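Local coordinates for protein NADH:ubiquinone oxidoreductase, Na translocating, F subunit (Porphyromonas gingivalis, PDB 2R6H) that binds flavin-adenine dinucleotide and belongs to the two-domain flavoprotein oxidoreductases, with an antiparallel beta domain beside a parallel, Rossmann-like nucleotide-binding domain, at residues W10-L15 / V29-G34; E35-K40 / S144-D149. All coordinates share one frame; numbering follows the deposited sequence.

Both contacts belong to the antiparallel, flavin-binding half of the protein, and their centres lie about 14 Å apart. Contact 1 (10-15 with 29-34) comes first along the chain and pairs the two strands of a hairpin. The chain then runs straight on from residue 34 into 35-40, the loop that contact 2 lays against the end of strand 140-147, the neighbour of strand 9-19 in the sheet. A local strand pairing is thus followed by a side-chain contact between segments 104 residues apart. The two touch where Trp10 CZ3 meets Met37 CE at 3.5 Å. Contact 1 holds the hairpin together and contact 2 places the loop after it, both shaping one region of the flavin-binding domain.

Contact 1: residues W10-L15 / V29-G34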
ATOM      1  N   TRP A  10      11.056 -18.347   6.789  1.00 58.12           N
ATOM      2  CA  TRP A  10      10.901 -19.328   5.708  1.00 57.20           C
ATOM      3  C   TRP A  10      11.639 -18.902   4.466  1.00 55.90           C
ATOM      4  O   TRP A  10      11.946 -17.731   4.297  1.00 54.61           O
ATOM      5  CB  TRP A  10       9.435 -19.480   5.307  1.00 56.79           C
ATOM      6  CG  TRP A  10       8.538 -19.874   6.414  1.00 57.84           C
ATOM      7  CD1 TRP A  10       8.200 -21.143   6.788  1.00 58.97           C
ATOM      8  CD2 TRP A  10       7.843 -19.004   7.305  1.00 57.12           C
ATOM      9  NE1 TRP A  10       7.340 -21.111   7.854  1.00 58.61           N
ATOM     10  CE2 TRP A  10       7.110 -19.800   8.192  1.00 56.71           C
ATOM     11  CE3 TRP A  10       7.777 -17.608   7.428  1.00 56.96           C
ATOM     12  CZ2 TRP A  10       6.316 -19.270   9.198  1.00 57.93           C
ATOM     13  CZ3 TRP A  10       6.990 -17.078   8.430  1.00 56.31           C
ATOM     14  CH2 TRP A  10       6.268 -17.907   9.302  1.00 57.64           C
ATOM     15  N   GLU A  11      11.909 -19.853   3.584  1.00 69.86           N
ATOM     16  CA  GLU A  11      12.293 -19.485   2.238  1.00 69.94           C
ATOM     17  C   GLU A  11      11.090 -19.721   1.339  1.00 69.55           C
ATOM     18  O   GLU A  11      10.484 -20.787   1.351  1.00 70.83           O
ATOM     19  CB  GLU A  11      13.551 -20.220   1.763  1.00 71.50           C
ATOM     20  CG  GLU A  11      13.346 -21.256   0.671  1.00 76.94           C
ATOM     21  CD  GLU A  11      13.600 -22.680   1.158  1.00 84.77           C
ATOM     22  OE1 GLU A  11      14.427 -23.372   0.517  1.00 87.58           O
ATOM     23  OE2 GLU A  11      12.986 -23.102   2.174  1.00 88.57           O
ATOM     24  N   CYS A  12      10.723 -18.697   0.584  1.00 58.32           N
ATOM     25  CA  CYS A  12       9.488 -18.738  -0.174  1.00 57.11           C
ATOM     26  C   CYS A  12       9.742 -18.685  -1.667  1.00 56.47           C
ATOM     27  O   CYS A  12      10.718 -18.093  -2.125  1.00 55.77           O
ATOM     28  CB  CYS A  12       8.599 -17.569   0.233  1.00 55.95           C
ATOM     29  SG  CYS A  12       8.383 -17.396   2.009  1.00 57.91           S
ATOM     30  N   GLU A  13       8.848 -19.317  -2.416  1.00 52.98           N
ATOM     31  CA  GLU A  13       8.850 -19.207  -3.861  1.00 53.14           C
ATOM     32  C   GLU A  13       7.953 -18.056  -4.329  1.00 51.36           C
ATOM     33  O   GLU A  13       6.818 -17.894  -3.868  1.00 51.34           O
ATOM     34  CB  GLU A  13       8.393 -20.515  -4.501  1.00 55.52           C
ATOM     35  CG  GLU A  13       8.630 -20.561  -6.001  1.00 59.43           C
ATOM     36  CD  GLU A  13       7.546 -21.313  -6.743  1.00 66.90           C
ATOM     37  OE1 GLU A  13       7.132 -20.853  -7.834  1.00 69.40           O
ATOM     38  OE2 GLU A  13       7.102 -22.362  -6.227  1.00 70.29           O
ATOM     39  N   VAL A  14       8.475 -17.256  -5.254  1.00 33.35           N
ATOM     40  CA  VAL A  14       7.705 -16.172  -5.850  1.00 31.94           C
ATOM     41  C   VAL A  14       6.702 -16.703  -6.869  1.00 33.79           C
ATOM     42  O   VAL A  14       7.084 -17.281  -7.887  1.00 34.73           O
ATOM     43  CB  VAL A  14       8.620 -15.140  -6.535  1.00 30.97           C
ATOM     44  CG1 VAL A  14       7.807 -13.952  -7.026  1.00 30.30           C
ATOM     45  CG2 VAL A  14       9.716 -14.688  -5.581  1.00 29.29           C
ATOM     46  N   LEU A  15       5.419 -16.503  -6.588  1.00 42.21           N
ATOM     47  CA  LEU A  15       4.363 -16.879  -7.521  1.00 43.70           C
ATOM     48  C   LEU A  15       4.185 -15.825  -8.608  1.00 43.90           C
ATOM     49  O   LEU A  15       4.203 -16.138  -9.798  1.00 45.74           O
ATOM     50  CB  LEU A  15       3.043 -17.094  -6.776  1.00 43.68           C
ATOM     51  CG  LEU A  15       3.019 -18.232  -5.755  1.00 43.94           C
ATOM     52  CD1 LEU A  15       1.645 -18.349  -5.112  1.00 44.17           C
ATOM     53  CD2 LEU A  15       3.425 -19.547  -6.403  1.00 45.92           C
ATOM     54  N   VAL A  29       4.253 -14.300  -2.743  1.00 32.25           N
ATOM     55  CA  VAL A  29       5.164 -15.398  -2.425  1.00 33.39           C
ATOM     56  C   VAL A  29       4.441 -16.543  -1.715  1.00 35.04           C
ATOM     57  O   VAL A  29       3.434 -16.316  -1.042  1.00 34.94           O
ATOM     58  CB  VAL A  29       6.361 -14.909  -1.562  1.00 32.56           C
ATOM     59  CG1 VAL A  29       7.223 -13.903  -2.347  1.00 30.71           C
ATOM     60  CG2 VAL A  29       5.863 -14.305  -0.249  1.00 31.41           C
ATOM     61  N   LYS A  30       4.952 -17.766  -1.865  1.00 41.75           N
ATOM     62  CA  LYS A  30       4.327 -18.934  -1.241  1.00 44.61           C
ATOM     63  C   LYS A  30       5.260 -19.619  -0.243  1.00 45.01           C
ATOM     64  O   LYS A  30       6.450 -19.791  -0.516  1.00 45.76           O
ATOM     65  CB  LYS A  30       3.874 -19.940  -2.312  1.00 46.55           C
ATOM     66  CG  LYS A  30       3.060 -21.120  -1.787  1.00 50.13           C
ATOM     67  CD  LYS A  30       2.863 -22.193  -2.862  1.00 51.64           C
ATOM     68  CE  LYS A  30       4.206 -22.809  -3.265  1.00 55.05           C
ATOM     69  NZ  LYS A  30       4.079 -24.066  -4.065  1.00 58.60           N
ATOM     70  N   LEU A  31       4.726 -20.017   0.910  1.00 40.93           N
ATOM     71  CA  LEU A  31       5.542 -20.708   1.911  1.00 41.97           C
ATOM     72  C   LEU A  31       5.714 -22.166   1.535  1.00 44.90           C
ATOM     73  O   LEU A  31       4.951 -22.677   0.710  1.00 46.86           O
ATOM     74  CB  LEU A  31       4.960 -20.548   3.321  1.00 41.48           C
ATOM     75  CG  LEU A  31       5.454 -19.290   4.055  1.00 40.00           C
ATOM     76  CD1 LEU A  31       5.093 -18.043   3.276  1.00 39.91           C
ATOM     77  CD2 LEU A  31       4.919 -19.194   5.466  1.00 40.77           C
ATOM     78  N   PRO A  32       6.737 -22.833   2.104  1.00 53.68           N
ATOM     79  CA  PRO A  32       6.961 -24.269   1.867  1.00 56.09           C
ATOM     80  C   PRO A  32       5.676 -25.047   2.140  1.00 58.69           C
ATOM     81  O   PRO A  32       4.894 -24.594   2.979  1.00 58.26           O
ATOM     82  CB  PRO A  32       8.011 -24.638   2.920  1.00 56.05           C
ATOM     83  CG  PRO A  32       8.755 -23.376   3.176  1.00 54.11           C
ATOM     84  CD  PRO A  32       7.759 -22.247   2.993  1.00 52.94           C
ATOM     85  N   GLU A  33       5.447 -26.174   1.468  1.00 86.83           N
ATOM     86  CA  GLU A  33       4.202 -26.923   1.681  1.00 89.68           C
ATOM     87  C   GLU A  33       3.881 -27.161   3.153  1.00 90.11           C
ATOM     88  O   GLU A  33       4.770 -27.424   3.964  1.00 89.44           O
ATOM     89  CB  GLU A  33       4.183 -28.248   0.913  1.00 92.29           C
ATOM     90  CG  GLU A  33       3.183 -28.258  -0.251  1.00 96.33           C
ATOM     91  CD  GLU A  33       3.075 -29.614  -0.936  1.00104.06           C
ATOM     92  OE1 GLU A  33       2.059 -30.314  -0.720  1.00107.05           O
ATOM     93  OE2 GLU A  33       4.007 -29.978  -1.687  1.00105.51           O
ATOM     94  N   GLY A  34       2.598 -27.045   3.485  1.00 78.61           N
ATOM     95  CA  GLY A  34       2.133 -27.236   4.849  1.00 79.92           C
ATOM     96  C   GLY A  34       2.743 -26.279   5.860  1.00 78.74           C
ATOM     97  O   GLY A  34       2.651 -26.504   7.065  1.00 79.27           O
TER
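Glu13 and Lys30 form a hydrogen-bonded antiparallel pair in the hairpin of strands 9-19 and 24-30, part of the six-stranded antiparallel sheet of the flavin-binding domain. Lys30 N gives a bond of 2.7 Å to Glu13 O, and Glu13 N returns one of 3.1 Å to Lys30 O. Their side chains run alongside each other on one face, where long chains ending in charge suit a partly exposed surface; Glu13 OE2 and Lys30 NZ stay 4.1 Å apart, beyond a salt bridge. Next along is the non-hydrogen-bonded pair Val14 and Val29, whose branched side chains turn to the buried face, Val29 reaching Val141.

In the Trp10 side chain, CB lies 4.0 Å from Pro32 CD. Leu31 CD2 sits over the ring face, with Leu31 CG near Trp10 CG; Trp10 CD1 is about equally far, 4.0 Å, from Pro32 CD and Leu31 CD2. Trp10 CD2 and CE2 come closest to that methyl, and NE1, CE3, CZ2 and CZ3 follow within 4.2 Å of Leu31 CD2. Chi1 of -57° sets CG beside the backbone N, and chi2 of -91° turns the ring face to Leu31. Leucine suits the place because its fork serves two neighbours: Leu31 CD1 packs on Cys12 SG at 3.6 Å, while Leu31 CD2 makes a CH-pi contact 3.6 Å from the centroid of the Trp10 five-membered ring, 16° off its normal.

Contact 2: residues E35-K40 / S144-D149; sequences ETMNFK and SGPYGD
Pro146 meets Phe39 through their beta carbons, Phe39 CB lying 3.5 Å from Pro146 CB, and this apolar touch fastens an irregular loop to the end of strand 140-147 in the antiparallel domain. On the other side of Asn38 in sequence, Met37, a selenomethionine in the model, reaches the same strand: Met37 SE rests 4.1 Å from both Gly145 C and Pro146 N. Glycine suits that position because the Met37 side chain can lie against bare backbone, on the side to which a beta carbon would point. The proline follows a cis peptide bond, and its compact ring gives the loop an apolar surface without offering an amide hydrogen. Its side chain is about 11 Å from the bound FAD, too far to touch it.

A chi1 of 67° carries the Phe39 ring away from Pro146, leaving Phe39 CB as its contacting atom; Met37 O lies in the ring plane at its edge. Both Met37 and Phe39 also pack on Met91, which backs the loop.

Further out, Ser144 and Tyr147 point away from the loop and join through their hydroxyls, Ser144 OG to Tyr147 OH at 2.9 Å. Backbone bonds of Ser144 with Gln46 and Tyr147 with Tyr44 tie the run to strand 44-49, while Met37 bonds to Gly98, just ahead of strand 100-106; the loop runs past the end of strand 140-147 on its way from the hairpin to strand 44-49.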
ATOM      1  N   GLU A  35       3.381 -25.220   5.376  1.00 79.04           N
ATOM      2  CA  GLU A  35       3.850 -24.163   6.254  1.00 77.59           C
ATOM      3  C   GLU A  35       2.819 -23.053   6.231  1.00 76.20           C
ATOM      4  O   GLU A  35       2.064 -22.921   5.270  1.00 76.20           O
ATOM      5  CB  GLU A  35       5.210 -23.629   5.803  1.00 76.69           C
ATOM      6  CG  GLU A  35       6.369 -24.617   5.937  1.00 79.26           C
ATOM      7  CD  GLU A  35       6.892 -24.746   7.363  1.00 82.45           C
ATOM      8  OE1 GLU A  35       8.103 -25.019   7.529  1.00 83.57           O
ATOM      9  OE2 GLU A  35       6.101 -24.571   8.314  1.00 83.31           O
ATOM     10  N   THR A  36       2.786 -22.260   7.296  1.00 72.19           N
ATOM     11  CA  THR A  36       1.794 -21.191   7.433  1.00 71.72           C
ATOM     12  C   THR A  36       2.263 -20.080   8.384  1.00 70.73           C
ATOM     13  O   THR A  36       2.910 -20.344   9.407  1.00 71.43           O
ATOM     14  CB  THR A  36       0.406 -21.759   7.871  1.00 73.27           C
ATOM     15  OG1 THR A  36      -0.423 -21.940   6.715  1.00 73.38           O
ATOM     16  CG2 THR A  36      -0.305 -20.821   8.841  1.00 72.89           C
HETATM   17  N   MSE A  37       1.953 -18.834   8.025  1.00 65.57           N
HETATM   18  CA  MSE A  37       2.223 -17.699   8.903  1.00 66.34           C
HETATM   19  C   MSE A  37       0.941 -17.183   9.566  1.00 65.62           C
HETATM   20  O   MSE A  37       0.032 -16.678   8.896  1.00 64.48           O
HETATM   21  CB  MSE A  37       2.922 -16.573   8.145  1.00 64.35           C
HETATM   22  CG  MSE A  37       3.481 -15.484   9.042  1.00 65.30           C
HETATM   23 SE   MSE A  37       3.838 -13.825   8.069  1.00 67.62          SE
HETATM   24  CE  MSE A  37       5.331 -14.421   6.964  1.00 68.18           C
ATOM     25  N   ASN A  38       0.874 -17.353  10.885  1.00 79.48           N
ATOM     26  CA  ASN A  38      -0.197 -16.805  11.694  1.00 79.27           C
ATOM     27  C   ASN A  38       0.085 -15.341  11.904  1.00 77.56           C
ATOM     28  O   ASN A  38       1.112 -14.999  12.478  1.00 78.05           O
ATOM     29  CB  ASN A  38      -0.214 -17.476  13.067  1.00 81.10           C
ATOM     30  CG  ASN A  38      -0.121 -18.983  12.982  1.00 84.37           C
ATOM     31  OD1 ASN A  38      -0.577 -19.584  12.010  1.00 84.63           O
ATOM     32  ND2 ASN A  38       0.467 -19.609  14.008  1.00 88.14           N
ATOM     33  N   PHE A  39      -0.805 -14.467  11.452  1.00 55.61           N
ATOM     34  CA  PHE A  39      -0.599 -13.048  11.700  1.00 53.86           C
ATOM     35  C   PHE A  39      -1.897 -12.312  11.934  1.00 53.33           C
ATOM     36  O   PHE A  39      -2.945 -12.781  11.527  1.00 53.71           O
ATOM     37  CB  PHE A  39       0.196 -12.402  10.558  1.00 52.11           C
ATOM     38  CG  PHE A  39      -0.533 -12.361   9.243  1.00 49.85           C
ATOM     39  CD1 PHE A  39      -1.126 -11.194   8.799  1.00 47.80           C
ATOM     40  CD2 PHE A  39      -0.610 -13.485   8.439  1.00 50.64           C
ATOM     41  CE1 PHE A  39      -1.787 -11.154   7.582  1.00 47.99           C
ATOM     42  CE2 PHE A  39      -1.274 -13.443   7.217  1.00 48.23           C
ATOM     43  CZ  PHE A  39      -1.861 -12.280   6.791  1.00 47.42           C
ATOM     44  N   LYS A  40      -1.830 -11.170  12.606  1.00 52.66           N
ATOM     45  CA  LYS A  40      -3.001 -10.309  12.730  1.00 52.85           C
ATOM     46  C   LYS A  40      -2.964  -9.249  11.613  1.00 50.41           C
ATOM     47  O   LYS A  40      -1.883  -8.814  11.213  1.00 49.52           O
ATOM     48  CB  LYS A  40      -3.070  -9.682  14.131  1.00 53.67           C
ATOM     49  CG  LYS A  40      -3.284 -10.705  15.257  1.00 57.48           C
ATOM     50  CD  LYS A  40      -3.480 -10.060  16.636  1.00 60.20           C
ATOM     51  CE  LYS A  40      -4.941  -9.604  16.903  1.00 64.76           C
ATOM     52  NZ  LYS A  40      -5.820 -10.638  17.579  1.00 66.42           N
ATOM     53  N   SER A 144      10.674 -13.360   6.995  1.00 43.68           N
ATOM     54  CA  SER A 144      10.303 -13.607   8.385  1.00 43.11           C
ATOM     55  C   SER A 144       9.085 -12.790   8.782  1.00 41.35           C
ATOM     56  O   SER A 144       8.801 -11.753   8.188  1.00 40.20           O
ATOM     57  CB  SER A 144      11.472 -13.299   9.332  1.00 44.18           C
ATOM     58  OG  SER A 144      12.060 -12.035   9.063  1.00 42.78           O
ATOM     59  N   GLY A 145       8.369 -13.262   9.793  1.00 38.39           N
ATOM     60  CA  GLY A 145       7.219 -12.544  10.306  1.00 37.10           C
ATOM     61  C   GLY A 145       6.436 -13.417  11.265  1.00 37.86           C
ATOM     62  O   GLY A 145       6.834 -14.561  11.498  1.00 39.31           O
ATOM     63  N   PRO A 146       5.324 -12.885  11.820  1.00 40.80           N
ATOM     64  CA  PRO A 146       4.829 -11.528  11.555  1.00 39.03           C
ATOM     65  C   PRO A 146       5.448 -10.533  12.528  1.00 39.17           C
ATOM     66  O   PRO A 146       5.966 -10.947  13.559  1.00 40.29           O
ATOM     67  CB  PRO A 146       3.333 -11.641  11.875  1.00 38.95           C
ATOM     68  CG  PRO A 146       3.128 -13.022  12.430  1.00 40.59           C
ATOM     69  CD  PRO A 146       4.453 -13.571  12.781  1.00 41.75           C
ATOM     70  N   TYR A 147       5.387  -9.250  12.215  1.00 45.25           N
ATOM     71  CA  TYR A 147       5.788  -8.238  13.172  1.00 47.04           C
ATOM     72  C   TYR A 147       4.706  -7.181  13.266  1.00 47.37           C
ATOM     73  O   TYR A 147       3.804  -7.140  12.423  1.00 46.84           O
ATOM     74  CB  TYR A 147       7.096  -7.576  12.749  1.00 46.34           C
ATOM     75  CG  TYR A 147       8.223  -8.539  12.496  1.00 46.60           C
ATOM     76  CD1 TYR A 147       8.413  -9.094  11.237  1.00 45.51           C
ATOM     77  CD2 TYR A 147       9.102  -8.891  13.511  1.00 47.35           C
ATOM     78  CE1 TYR A 147       9.446  -9.974  10.991  1.00 47.02           C
ATOM     79  CE2 TYR A 147      10.142  -9.780  13.284  1.00 47.94           C
ATOM     80  CZ  TYR A 147      10.315 -10.319  12.019  1.00 48.21           C
ATOM     81  OH  TYR A 147      11.346 -11.204  11.763  1.00 47.69           O
ATOM     82  N   GLY A 148       4.792  -6.330  14.283  1.00 53.05           N
ATOM     83  CA  GLY A 148       4.133  -5.038  14.253  1.00 53.68           C
ATOM     84  C   GLY A 148       2.888  -5.002  15.119  1.00 55.59           C
ATOM     85  O   GLY A 148       2.387  -6.042  15.544  1.00 56.69           O
ATOM     86  N   ASP A 149       2.390  -3.797  15.379  1.00 81.59           N
ATOM     87  CA  ASP A 149       1.362  -3.598  16.394  1.00 83.74           C
ATOM     88  C   ASP A 149       0.088  -3.023  15.783  1.00 81.96           C
ATOM     89  O   ASP A 149      -0.918  -2.849  16.471  1.00 83.05           O
ATOM     90  CB  ASP A 149       1.876  -2.676  17.501  1.00 86.33           C
ATOM     91  CG  ASP A 149       1.236  -2.967  18.845  1.00 91.37           C
ATOM     92  OD1 ASP A 149      -0.005  -3.097  18.899  1.00 93.42           O
ATOM     93  OD2 ASP A 149       1.975  -3.068  19.847  1.00 95.53           O
TER